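PDB 5TTA: putative exported protein from Peptoclostridium difficile, which is of unknown function but carries a domain of the E-set clan, consistent with an immunoglobulin-like fold, and is probably exported from the cell. Local coordinates for residues Met73-Thr78 / Asp186-Phe191; Cys79-Lys84 / Leu89-Asp94; Tyr134-Gln139 / Asn176-Gly181; Val210-Val213 / Ser219-Lys222. One frame throughout, in Å; residues are numbered along the deposited sequence.

Contact 1 of 4, residues Met73-Thr78 / Asp186-Phe191; sequences MDYEIT and DAFLLF
The phenol of Tyr75 meets the carboxylate of Asp186 edge on, with OD2 of Asp186 close to the plane of the Tyr75 ring and the two planes only 29° apart. One face of this ring carries CD1 of Ile77, two residues further along the same strand, 3.8 Å above the plane and displaced toward the rim. Tyr75 OH in turn lies in the plane of the Phe188 ring, at its edge, 3.8 Å from Phe188 CZ, while Phe188 also stacks with Tyr134. The polar link is the hydrogen bond from Tyr75 OH to Asp186 OD2; at 2.5 Å it is very short, so its exact length is doubtful. A chi1 of 60° tucks CG between N and C of the backbone and points the ring at strand 183-189. The other carboxylate oxygen, Asp186 OD1, accepts from Gln184 NE2, so the group is held at both oxygens. At the base of the side chain, Tyr75 N donates to Asp74 OD1 over 2.9 Å, reaching it from above the carboxylate plane, and Arg135 pairs with Asp74 OD2. Strand 72-82 belongs to the larger sheet, where Met73 and Asp74 form a classic beta bulge opposite Thr214. Strand 183-189 is an outer strand of the three-stranded sheet, and the contact bridges the two sheets, with Leu64 of strand 58-66 beside both Ile77 and Asp186.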
loop_
_atom_site.group_PDB
_atom_site.type_symbol
_atom_site.label_atom_id
_atom_site.label_comp_id
_atom_site.label_asym_id
_atom_site.label_seq_id
_atom_site.Cartn_x
_atom_site.Cartn_y
_atom_site.Cartn_z
HETATM N N MSE A 73 2.315 16.596 -7.191
HETATM C CA MSE A 73 1.945 15.326 -6.579
HETATM C C MSE A 73 1.492 15.464 -5.127
HETATM O O MSE A 73 0.795 14.580 -4.638
HETATM C CB MSE A 73 3.103 14.317 -6.678
HETATM C CG MSE A 73 4.148 14.394 -5.593
HETATM SE SE MSE A 73 5.548 13.047 -5.885
HETATM C CE MSE A 73 4.517 11.500 -5.555
ATOM N N ASP A 74 1.868 16.548 -4.426
ATOM C CA ASP A 74 1.408 16.746 -3.057
ATOM C C ASP A 74 1.395 18.240 -2.747
ATOM O O ASP A 74 2.032 19.041 -3.429
ATOM C CB ASP A 74 2.294 15.965 -2.045
ATOM C CG ASP A 74 1.617 15.758 -0.672
ATOM O OD1 ASP A 74 0.415 16.067 -0.495
ATOM O OD2 ASP A 74 2.305 15.280 0.250
ATOM N N TYR A 75 0.603 18.625 -1.756
ATOM C CA TYR A 75 0.593 20.016 -1.319
ATOM C C TYR A 75 0.261 20.053 0.159
ATOM O O TYR A 75 -0.209 19.074 0.736
ATOM C CB TYR A 75 -0.392 20.899 -2.133
ATOM C CG TYR A 75 -1.857 20.470 -2.087
ATOM C CD1 TYR A 75 -2.569 20.444 -0.878
ATOM C CD2 TYR A 75 -2.541 20.157 -3.252
ATOM C CE1 TYR A 75 -3.904 20.065 -0.832
ATOM C CE2 TYR A 75 -3.870 19.792 -3.222
ATOM C CZ TYR A 75 -4.550 19.750 -2.015
ATOM O OH TYR A 75 -5.882 19.375 -2.002
ATOM N N GLU A 76 0.537 21.196 0.774
ATOM C CA GLU A 76 0.031 21.523 2.102
ATOM C C GLU A 76 -0.609 22.896 2.001
ATOM O O GLU A 76 0.038 23.854 1.560
ATOM C CB GLU A 76 1.138 21.502 3.164
ATOM C CG GLU A 76 1.788 20.133 3.277
ATOM C CD GLU A 76 2.884 20.052 4.331
ATOM O OE1 GLU A 76 3.456 18.947 4.487
ATOM O OE2 GLU A 76 3.171 21.073 5.001
ATOM N N ILE A 77 -1.875 22.990 2.398
ATOM C CA ILE A 77 -2.631 24.231 2.290
ATOM C C ILE A 77 -3.286 24.501 3.632
ATOM O O ILE A 77 -4.018 23.645 4.148
ATOM C CB ILE A 77 -3.691 24.165 1.176
ATOM C CG1 ILE A 77 -3.006 24.122 -0.191
ATOM C CG2 ILE A 77 -4.613 25.363 1.269
ATOM C CD1 ILE A 77 -4.010 23.994 -1.362
ATOM N N THR A 78 -3.012 25.680 4.213
ATOM C CA THR A 78 -3.528 25.993 5.540
ATOM C C THR A 78 -4.725 26.920 5.399
ATOM O O THR A 78 -4.683 27.881 4.627
ATOM C CB THR A 78 -2.461 26.646 6.427
ATOM O OG1 THR A 78 -1.394 25.718 6.651
ATOM C CG2 THR A 78 -3.054 27.051 7.791
ATOM N N ASP A 186 -10.801 21.038 -4.755
ATOM C CA ASP A 186 -10.525 20.051 -3.722
ATOM C C ASP A 186 -11.415 20.372 -2.529
ATOM O O ASP A 186 -11.304 21.460 -1.948
ATOM C CB ASP A 186 -9.042 20.056 -3.349
ATOM C CG ASP A 186 -8.166 19.429 -4.443
ATOM O OD1 ASP A 186 -8.721 19.020 -5.488
ATOM O OD2 ASP A 186 -6.927 19.347 -4.257
ATOM N N ALA A 187 -12.308 19.436 -2.185
ATOM C CA ALA A 187 -13.400 19.689 -1.248
ATOM C C ALA A 187 -13.218 18.882 0.030
ATOM O O ALA A 187 -12.842 17.705 -0.013
ATOM C CB ALA A 187 -14.759 19.353 -1.865
ATOM N N PHE A 188 -13.495 19.518 1.168
ATOM C CA PHE A 188 -13.328 18.891 2.475
ATOM C C PHE A 188 -14.558 19.158 3.331
ATOM O O PHE A 188 -14.875 20.316 3.618
ATOM C CB PHE A 188 -12.073 19.422 3.164
ATOM C CG PHE A 188 -10.871 19.437 2.272
ATOM C CD1 PHE A 188 -10.594 20.552 1.482
ATOM C CD2 PHE A 188 -10.026 18.337 2.213
ATOM C CE1 PHE A 188 -9.487 20.588 0.666
ATOM C CE2 PHE A 188 -8.909 18.358 1.377
ATOM C CZ PHE A 188 -8.632 19.493 0.626
ATOM N N LEU A 189 -15.233 18.079 3.756
ATOM C CA LEU A 189 -16.426 18.208 4.595
ATOM C C LEU A 189 -16.125 19.069 5.824
ATOM O O LEU A 189 -15.062 18.945 6.444
ATOM C CB LEU A 189 -16.935 16.809 5.008
ATOM C CG LEU A 189 -17.613 16.043 3.852
ATOM C CD1 LEU A 189 -17.939 14.561 4.218
ATOM C CD2 LEU A 189 -18.890 16.781 3.503
ATOM N N LEU A 190 -17.062 19.966 6.165
ATOM C CA LEU A 190 -16.856 20.945 7.264
ATOM C C LEU A 190 -18.141 21.027 8.105
ATOM O O LEU A 190 -18.939 21.961 7.996
ATOM C CB LEU A 190 -16.433 22.301 6.701
ATOM C CG LEU A 190 -15.867 23.289 7.734
ATOM C CD1 LEU A 190 -14.509 22.756 8.140
ATOM C CD2 LEU A 190 -15.718 24.650 7.132
ATOM N N PHE A 191 -18.348 19.990 8.938
ATOM C CA PHE A 191 -19.549 19.861 9.753
ATOM C C PHE A 191 -19.581 20.797 10.950
ATOM O O PHE A 191 -20.662 21.251 11.327
ATOM C CB PHE A 191 -19.685 18.416 10.239
ATOM C CG PHE A 191 -19.924 17.436 9.134
ATOM C CD1 PHE A 191 -18.986 16.466 8.843
ATOM C CD2 PHE A 191 -21.075 17.526 8.350
ATOM C CE1 PHE A 191 -19.205 15.546 7.815
ATOM C CE2 PHE A 191 -21.318 16.609 7.318
ATOM C CZ PHE A 191 -20.379 15.621 7.047
#

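Contact 2 of 4, residues Cys79-Lys84 / Leu89-Asp94; sequences CLAYDK and LELYWD
Leu89 starts the contact with its backbone: its N donates to Ala81 O at 2.9 Å, with an N-H...O angle of 157°. A water takes the N-H of Ala81 over 3.0 Å and lies within hydrogen-bonding distance of Leu89 O, linking the two segments where they begin to part. Leu89 CD1 meanwhile lies against the backbone around Asp83, 3.5 Å from Asp83 N. Here, at the turn, Asp83 OD1 accepts from Asn85 N, an Asx turn, and from Lys87 N as well. Two residues on, Leu91 turns its side chain toward the strand. Its CD1 sits over the centre of the Trp93 ring, 3.7 Å above it, and also touches Ala81 CB at 3.7 Å, three groups in mutual contact. Trp93 completes the packing. With chi1 at -76° its CG sits anti to the carbonyl carbon, and the six-membered part of the indole reaches the strand: CH2 is 3.6 Å from Ala81 CB, which approaches obliquely, and CZ3 is 3.8 Å from Cys79 CB. The edge of the ring faces the peptide joining Leu80 to Ala81, with Leu80 C and Ala81 N both in its plane. At the pyrrole side NE1 is satisfied by Ser129 O. Thus the small side chain of Ala81 is touched by Leu89, Leu91 and Trp93 together. The whole is a beta hairpin of strands 72-82 and 88-89 whose second arm soon departs, leaving an apolar cluster and a bridging water in place of further strand pairing.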
loop_
_atom_site.group_PDB
_atom_site.type_symbol
_atom_site.label_atom_id
_atom_site.label_comp_id
_atom_site.label_asym_id
_atom_site.label_seq_id
_atom_site.Cartn_x
_atom_site.Cartn_y
_atom_site.Cartn_z
ATOM N N CYS A 79 -5.786 26.636 6.159
ATOM C CA CYS A 79 -6.981 27.464 6.177
ATOM C C CYS A 79 -7.252 28.017 7.571
ATOM O O CYS A 79 -6.902 27.403 8.584
ATOM C CB CYS A 79 -8.225 26.702 5.746
ATOM S SG CYS A 79 -8.140 26.050 4.041
ATOM N N LEU A 80 -7.916 29.163 7.569
ATOM C CA LEU A 80 -8.373 29.916 8.726
ATOM C C LEU A 80 -9.819 30.288 8.477
ATOM O O LEU A 80 -10.229 30.446 7.324
ATOM C CB LEU A 80 -7.535 31.190 8.925
ATOM C CG LEU A 80 -6.045 30.917 9.109
ATOM C CD1 LEU A 80 -5.294 32.281 9.149
ATOM C CD2 LEU A 80 -5.813 30.193 10.419
ATOM N N ALA A 81 -10.602 30.384 9.548
ATOM C CA ALA A 81 -12.041 30.604 9.424
ATOM C C ALA A 81 -12.477 31.800 10.253
ATOM O O ALA A 81 -11.936 32.044 11.332
ATOM C CB ALA A 81 -12.826 29.347 9.869
ATOM N N TYR A 82 -13.482 32.532 9.751
ATOM C CA TYR A 82 -13.965 33.756 10.365
ATOM C C TYR A 82 -15.479 33.777 10.321
ATOM O O TYR A 82 -16.077 33.334 9.339
ATOM C CB TYR A 82 -13.414 35.009 9.635
ATOM C CG TYR A 82 -11.940 35.113 9.842
ATOM C CD1 TYR A 82 -11.046 34.387 9.052
ATOM C CD2 TYR A 82 -11.439 35.890 10.885
ATOM C CE1 TYR A 82 -9.680 34.430 9.296
ATOM C CE2 TYR A 82 -10.092 35.948 11.127
ATOM C CZ TYR A 82 -9.223 35.237 10.343
ATOM O OH TYR A 82 -7.893 35.324 10.625
ATOM N N ASP A 83 -16.091 34.351 11.367
ATOM C CA ASP A 83 -17.535 34.593 11.362
ATOM C C ASP A 83 -17.882 35.827 10.527
ATOM O O ASP A 83 -17.019 36.495 9.940
ATOM C CB ASP A 83 -18.100 34.679 12.792
ATOM C CG ASP A 83 -17.857 36.034 13.491
ATOM O OD1 ASP A 83 -17.295 36.999 12.908
ATOM O OD2 ASP A 83 -18.242 36.140 14.672
ATOM N N LYS A 84 -19.180 36.149 10.484
ATOM C CA LYS A 84 -19.655 37.211 9.605
ATOM C C LYS A 84 -19.120 38.583 10.003
ATOM O O LYS A 84 -19.183 39.509 9.191
ATOM C CB LYS A 84 -21.182 37.242 9.597
ATOM C CG LYS A 84 -21.795 37.654 10.919
ATOM C CD LYS A 84 -23.298 37.423 10.950
ATOM C CE LYS A 84 -23.909 38.036 12.213
ATOM N NZ LYS A 84 -25.395 37.923 12.267
ATOM N N LEU A 89 -12.398 32.024 14.227
ATOM C CA LEU A 89 -13.117 30.886 14.805
ATOM C C LEU A 89 -12.180 29.708 14.998
ATOM O O LEU A 89 -11.407 29.369 14.089
ATOM C CB LEU A 89 -14.291 30.455 13.916
ATOM C CG LEU A 89 -15.396 31.493 13.773
ATOM C CD1 LEU A 89 -16.352 31.062 12.656
ATOM C CD2 LEU A 89 -16.118 31.625 15.084
ATOM N N GLU A 90 -12.264 29.069 16.168
ATOM C CA GLU A 90 -11.623 27.777 16.386
ATOM C C GLU A 90 -12.591 26.679 15.967
ATOM O O GLU A 90 -13.727 26.634 16.461
ATOM C CB GLU A 90 -11.244 27.571 17.849
ATOM C CG GLU A 90 -10.154 28.472 18.343
ATOM C CD GLU A 90 -9.767 28.157 19.776
ATOM O OE1 GLU A 90 -8.851 27.330 19.983
ATOM O OE2 GLU A 90 -10.396 28.730 20.686
ATOM N N LEU A 91 -12.131 25.788 15.087
ATOM C CA LEU A 91 -12.949 24.704 14.557
ATOM C C LEU A 91 -12.386 23.329 14.893
ATOM O O LEU A 91 -11.181 23.147 15.032
ATOM C CB LEU A 91 -13.067 24.788 13.014
ATOM C CG LEU A 91 -13.643 26.097 12.468
ATOM C CD1 LEU A 91 -13.815 25.953 10.952
ATOM C CD2 LEU A 91 -14.974 26.407 13.115
ATOM N N TYR A 92 -13.291 22.348 14.999
ATOM C CA TYR A 92 -12.951 20.953 14.745
ATOM C C TYR A 92 -12.978 20.750 13.228
ATOM O O TYR A 92 -13.976 20.310 12.646
ATOM C CB TYR A 92 -13.937 20.022 15.457
ATOM C CG TYR A 92 -13.878 20.085 16.965
ATOM C CD1 TYR A 92 -12.823 19.504 17.666
ATOM C CD2 TYR A 92 -14.890 20.705 17.692
ATOM C CE1 TYR A 92 -12.776 19.537 19.050
ATOM C CE2 TYR A 92 -14.853 20.740 19.099
ATOM C CZ TYR A 92 -13.790 20.151 19.759
ATOM O OH TYR A 92 -13.720 20.185 21.130
ATOM N N TRP A 93 -11.848 21.092 12.576
ATOM C CA TRP A 93 -11.828 21.238 11.120
ATOM C C TRP A 93 -12.141 19.938 10.389
ATOM O O TRP A 93 -12.766 19.962 9.320
ATOM C CB TRP A 93 -10.458 21.729 10.647
ATOM C CG TRP A 93 -10.213 23.183 10.900
ATOM C CD1 TRP A 93 -9.745 23.765 12.056
ATOM C CD2 TRP A 93 -10.436 24.242 9.969
ATOM N NE1 TRP A 93 -9.652 25.139 11.879
ATOM C CE2 TRP A 93 -10.056 25.449 10.602
ATOM C CE3 TRP A 93 -10.897 24.282 8.639
ATOM C CZ2 TRP A 93 -10.159 26.701 9.961
ATOM C CZ3 TRP A 93 -10.991 25.504 7.993
ATOM C CH2 TRP A 93 -10.609 26.717 8.655
ATOM N N ASP A 94 -11.616 18.814 10.878
ATOM C CA ASP A 94 -11.803 17.512 10.242
ATOM C C ASP A 94 -12.744 16.602 11.032
ATOM O O ASP A 94 -12.601 15.378 10.986
ATOM C CB ASP A 94 -10.455 16.821 10.011
ATOM C CG ASP A 94 -9.608 16.702 11.271
ATOM O OD1 ASP A 94 -10.099 17.003 12.384
ATOM O OD2 ASP A 94 -8.422 16.282 11.154
HETATM O O HOH W 1 -9.505 30.602 12.336
#

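Contact 3 of 4, residues Tyr134-Gln139 / Asn176-Gly181; sequences YRKMQQ and NAIAPG
The ammonium of Lys136 closes on the carbonyl of Asn176, NZ donating to O over 2.9 Å. The nitrogen stands above the carbonyl plane, 36° out of it, with a C=O...N angle of 144°, so the bond is bent away from either lone pair. The lysine gets there at nearly full length: CG is anti to the backbone N and the chain stays extended as far as CE, then chi4 of -37° folds NZ toward the carbonyl. The extended run through chi3 lays CE against the side chain of Ile178, 3.6 Å from Ile178 CG1 and 3.9 Å from its CD1, the two side chains crossing at a slant. The buried Ile178 thus packs on CE of Lys136 while NZ goes to the backbone. Asn176 is the first residue to leave the helical conformation after helix 156-175, so the positive group sits by the C-terminal end of that helix, where the helix dipole would be expected to favour it. On the lysine side the chain turns sharply: Met137 is the centre of an inverse gamma turn, in which Gln138 N makes a weak 2.9 Å bond to Lys136 O. The N of Met137 is held by Asp74 OD1, and Lys136 also pairs with Tyr75 through backbone bonds. The contact therefore ties the end of strand 131-135, paired antiparallel with strand 72-82, to the loop between helix 156-175 and strand 183-189, a loop in which Ile178 makes a backbone hydrogen bond with Ile72 and its O accepts from Asn66 ND2.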
loop_
_atom_site.group_PDB
_atom_site.type_symbol
_atom_site.label_atom_id
_atom_site.label_comp_id
_atom_site.label_asym_id
_atom_site.label_seq_id
_atom_site.Cartn_x
_atom_site.Cartn_y
_atom_site.Cartn_z
ATOM N N TYR A 134 -4.520 21.187 5.242
ATOM C CA TYR A 134 -4.930 20.107 4.355
ATOM C C TYR A 134 -3.742 19.607 3.532
ATOM O O TYR A 134 -2.930 20.396 3.030
ATOM C CB TYR A 134 -6.043 20.603 3.437
ATOM C CG TYR A 134 -7.316 20.990 4.124
ATOM C CD1 TYR A 134 -8.258 19.999 4.508
ATOM C CD2 TYR A 134 -7.627 22.339 4.381
ATOM C CE1 TYR A 134 -9.453 20.353 5.139
ATOM C CE2 TYR A 134 -8.822 22.705 5.013
ATOM C CZ TYR A 134 -9.740 21.686 5.381
ATOM O OH TYR A 134 -10.930 22.015 5.988
ATOM N N ARG A 135 -3.641 18.286 3.380
ATOM C CA ARG A 135 -2.568 17.672 2.605
ATOM C C ARG A 135 -3.178 16.820 1.498
ATOM O O ARG A 135 -4.142 16.084 1.744
ATOM C CB ARG A 135 -1.666 16.859 3.537
ATOM C CG ARG A 135 -0.360 16.428 2.933
ATOM C CD ARG A 135 0.620 15.976 4.015
ATOM N NE ARG A 135 0.407 14.581 4.380
ATOM C CZ ARG A 135 1.030 13.559 3.802
ATOM N NH1 ARG A 135 1.912 13.777 2.832
ATOM N NH2 ARG A 135 0.771 12.319 4.193
ATOM N N LYS A 136 -2.653 16.957 0.275
ATOM C CA LYS A 136 -3.222 16.226 -0.862
ATOM C C LYS A 136 -3.110 14.719 -0.662
ATOM O O LYS A 136 -4.082 13.984 -0.864
ATOM C CB LYS A 136 -2.546 16.642 -2.177
ATOM C CG LYS A 136 -3.149 15.988 -3.472
ATOM C CD LYS A 136 -2.278 16.321 -4.678
ATOM C CE LYS A 136 -2.892 15.990 -6.059
ATOM N NZ LYS A 136 -3.694 14.737 -6.090
HETATM N N MSE A 137 -1.942 14.235 -0.256
HETATM C CA MSE A 137 -1.782 12.800 -0.053
HETATM C C MSE A 137 -2.212 12.441 1.369
HETATM O O MSE A 137 -1.513 11.708 2.068
HETATM C CB MSE A 137 -0.342 12.352 -0.307
HETATM C CG MSE A 137 0.153 12.503 -1.739
HETATM SE SE MSE A 137 2.079 12.105 -1.849
HETATM C CE MSE A 137 2.009 10.213 -1.312
ATOM N N GLN A 138 -3.373 12.970 1.777
ATOM C CA GLN A 138 -3.890 12.715 3.121
ATOM C C GLN A 138 -4.097 11.224 3.364
ATOM O O GLN A 138 -3.837 10.724 4.464
ATOM C CB GLN A 138 -5.199 13.481 3.335
ATOM C CG GLN A 138 -5.610 13.612 4.800
ATOM C CD GLN A 138 -4.757 14.624 5.570
ATOM O OE1 GLN A 138 -3.910 14.244 6.383
ATOM N NE2 GLN A 138 -4.990 15.925 5.320
ATOM N N GLN A 139 -4.546 10.494 2.339
ATOM C CA GLN A 139 -4.705 9.048 2.451
ATOM C C GLN A 139 -3.402 8.351 2.827
ATOM O O GLN A 139 -3.436 7.255 3.399
ATOM C CB GLN A 139 -5.252 8.476 1.132
ATOM C CG GLN A 139 -4.193 8.154 0.052
ATOM C CD GLN A 139 -3.976 9.280 -0.962
ATOM O OE1 GLN A 139 -4.926 9.943 -1.393
ATOM N NE2 GLN A 139 -2.717 9.494 -1.347
ATOM N N ASN A 176 -1.770 10.359 -9.828
ATOM C CA ASN A 176 -2.879 11.207 -9.414
ATOM C C ASN A 176 -2.512 12.688 -9.303
ATOM O O ASN A 176 -3.258 13.444 -8.680
ATOM C CB ASN A 176 -3.426 10.735 -8.067
ATOM C CG ASN A 176 -4.220 9.480 -8.189
ATOM O OD1 ASN A 176 -5.294 9.480 -8.783
ATOM N ND2 ASN A 176 -3.695 8.391 -7.645
ATOM N N ALA A 177 -1.403 13.116 -9.889
ATOM C CA ALA A 177 -0.955 14.494 -9.708
ATOM C C ALA A 177 -1.868 15.483 -10.444
ATOM O O ALA A 177 -2.561 15.140 -11.412
ATOM C CB ALA A 177 0.478 14.652 -10.208
ATOM N N ILE A 178 -1.871 16.726 -9.962
ATOM C CA ILE A 178 -2.548 17.822 -10.651
ATOM C C ILE A 178 -1.666 18.252 -11.818
ATOM O O ILE A 178 -0.544 18.727 -11.612
ATOM C CB ILE A 178 -2.824 19.006 -9.708
ATOM C CG1 ILE A 178 -3.652 18.557 -8.494
ATOM C CG2 ILE A 178 -3.573 20.076 -10.460
ATOM C CD1 ILE A 178 -3.770 19.603 -7.384
ATOM N N ALA A 179 -2.177 18.095 -13.041
ATOM C CA ALA A 179 -1.388 18.345 -14.244
ATOM C C ALA A 179 -1.147 19.840 -14.420
ATOM O O ALA A 179 -1.915 20.658 -13.900
ATOM C CB ALA A 179 -2.104 17.776 -15.465
ATOM N N PRO A 180 -0.082 20.232 -15.145
ATOM C CA PRO A 180 0.138 21.670 -15.394
ATOM C C PRO A 180 -1.063 22.293 -16.101
ATOM O O PRO A 180 -1.637 21.705 -17.018
ATOM C CB PRO A 180 1.393 21.703 -16.288
ATOM C CG PRO A 180 2.070 20.393 -16.073
ATOM C CD PRO A 180 0.994 19.393 -15.700
ATOM N N GLY A 181 -1.451 23.490 -15.652
ATOM C CA GLY A 181 -2.621 24.179 -16.168
ATOM C C GLY A 181 -3.971 23.714 -15.641
ATOM O O GLY A 181 -4.973 24.415 -15.856
#

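Contact 4 of 4, residues Val210-Val213 / Ser219-Lys222; sequences VKQV and SVWK
Strands 210-213 and 220-222 run antiparallel, their axes 4.7 Å apart at closest and 161° between their directions, with Val213 and Trp221 as a hydrogen-bonded pair. Val213 N donates to Trp221 O over 2.8 Å, and Trp221 N returns a 2.9 Å bond to Val213 O. That same oxygen receives a CA-H...O contact from Val220 CA at 3.3 Å. On one face the Trp221 side chain lies across the first strand: Val213 CG2 is 4.1 Å from Trp221 CB, and Val210 CG1 meets the indole in its plane, at the edge, 3.9 Å from CZ3. On the other face, Gln212 and Lys222 form a non-hydrogen-bonded pair and run side by side. The Gln212 chain is extended beyond CG, and its amide lies alongside both Val220 and Lys222, NE2 3.7 Å from Val220 CG1 and OE1 by Lys222 CE. Lys211 points away from the second strand and makes a salt bridge with Glu76. A classic beta bulge at Lys211 and Gln212 sets two residues against Glu76 of strand 72-82. The two strands form a beta hairpin at the margin of the larger sheet, where strand 205-215 pairs with strand 72-82 and Trp221 packs on Ile39 and Pro40.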
loop_
_atom_site.group_PDB
_atom_site.type_symbol
_atom_site.label_atom_id
_atom_site.label_comp_id
_atom_site.label_asym_id
_atom_site.label_seq_id
_atom_site.Cartn_x
_atom_site.Cartn_y
_atom_site.Cartn_z
ATOM N N VAL A 210 -1.108 28.524 0.528
ATOM C CA VAL A 210 -0.256 27.385 0.209
ATOM C C VAL A 210 0.975 27.436 1.094
ATOM O O VAL A 210 1.660 28.464 1.150
ATOM C CB VAL A 210 0.155 27.412 -1.265
ATOM C CG1 VAL A 210 1.124 26.263 -1.559
ATOM C CG2 VAL A 210 -1.088 27.344 -2.182
ATOM N N LYS A 211 1.252 26.336 1.790
ATOM C CA LYS A 211 2.434 26.226 2.638
ATOM C C LYS A 211 3.600 25.659 1.844
ATOM O O LYS A 211 4.698 26.217 1.854
ATOM C CB LYS A 211 2.106 25.368 3.870
ATOM C CG LYS A 211 3.262 25.111 4.859
ATOM C CD LYS A 211 2.714 24.383 6.100
ATOM C CE LYS A 211 3.790 24.141 7.177
ATOM N NZ LYS A 211 4.660 22.981 6.844
ATOM N N GLN A 212 3.367 24.585 1.108
ATOM C CA GLN A 212 4.380 24.027 0.218
ATOM C C GLN A 212 3.699 23.139 -0.816
ATOM O O GLN A 212 2.535 22.757 -0.669
ATOM C CB GLN A 212 5.425 23.221 0.994
ATOM C CG GLN A 212 4.886 21.990 1.715
ATOM C CD GLN A 212 6.024 21.134 2.274
ATOM O OE1 GLN A 212 6.780 21.578 3.126
ATOM N NE2 GLN A 212 6.159 19.919 1.764
ATOM N N VAL A 213 4.452 22.781 -1.851
ATOM C CA VAL A 213 3.985 21.796 -2.829
ATOM C C VAL A 213 5.151 20.892 -3.190
ATOM O O VAL A 213 6.324 21.273 -3.084
ATOM C CB VAL A 213 3.366 22.384 -4.129
ATOM C CG1 VAL A 213 2.301 23.475 -3.866
ATOM C CG2 VAL A 213 4.414 22.837 -5.104
ATOM N N SER A 219 10.865 17.338 -6.272
ATOM C CA SER A 219 11.264 18.637 -5.742
ATOM C C SER A 219 10.131 19.296 -4.943
ATOM O O SER A 219 8.942 19.091 -5.207
ATOM C CB SER A 219 11.738 19.546 -6.879
ATOM O OG SER A 219 10.700 19.805 -7.804
ATOM N N VAL A 220 10.520 20.092 -3.945
ATOM C CA VAL A 220 9.606 20.696 -2.976
ATOM C C VAL A 220 9.772 22.211 -3.039
ATOM O O VAL A 220 10.884 22.720 -2.874
ATOM C CB VAL A 220 9.872 20.179 -1.547
ATOM C CG1 VAL A 220 8.941 20.861 -0.526
ATOM C CG2 VAL A 220 9.730 18.643 -1.506
ATOM N N TRP A 221 8.678 22.923 -3.316
ATOM C CA TRP A 221 8.623 24.374 -3.242
ATOM C C TRP A 221 7.939 24.779 -1.943
ATOM O O TRP A 221 6.851 24.286 -1.621
ATOM C CB TRP A 221 7.873 24.956 -4.443
ATOM C CG TRP A 221 7.680 26.444 -4.373
ATOM C CD1 TRP A 221 8.530 27.418 -4.865
ATOM C CD2 TRP A 221 6.568 27.145 -3.804
ATOM N NE1 TRP A 221 8.010 28.661 -4.618
ATOM C CE2 TRP A 221 6.810 28.524 -3.969
ATOM C CE3 TRP A 221 5.399 26.745 -3.163
ATOM C CZ2 TRP A 221 5.918 29.502 -3.519
ATOM C CZ3 TRP A 221 4.511 27.722 -2.727
ATOM C CH2 TRP A 221 4.774 29.075 -2.904
ATOM N N LYS A 222 8.579 25.657 -1.190
ATOM C CA LYS A 222 8.017 26.161 0.054
ATOM C C LYS A 222 7.703 27.639 -0.094
ATOM O O LYS A 222 8.476 28.390 -0.696
ATOM C CB LYS A 222 8.978 25.958 1.222
ATOM C CG LYS A 222 9.157 24.536 1.612
ATOM C CD LYS A 222 10.125 24.402 2.775
ATOM C CE LYS A 222 10.514 22.962 2.980
ATOM N NZ LYS A 222 11.380 22.828 4.186
#

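Contacts 1, 2 and 4 all involve the larger antiparallel sheet, and contact 3 reaches it through strand 131-135. Strand 72-82 is the common element: contacts 1 and 2 use it, and 131-135 and 205-215 neighbour it. Along the chain, contacts 2 and 3 follow one another inside the loop closed by contact 1, and contact 4 comes afterwards. Centres of contacts 1 and 3 are about 9 Å apart, linked by a probable hydrogen bond from Tyr134 N to Ile77 O. Contacts 2 and 3 are about 23 Å apart, on opposite sides of the chain's centre. Contact 1 joins a strand of each sheet; contacts 3 and 4 also touch the three-stranded one, so the set spans a two-sheet core.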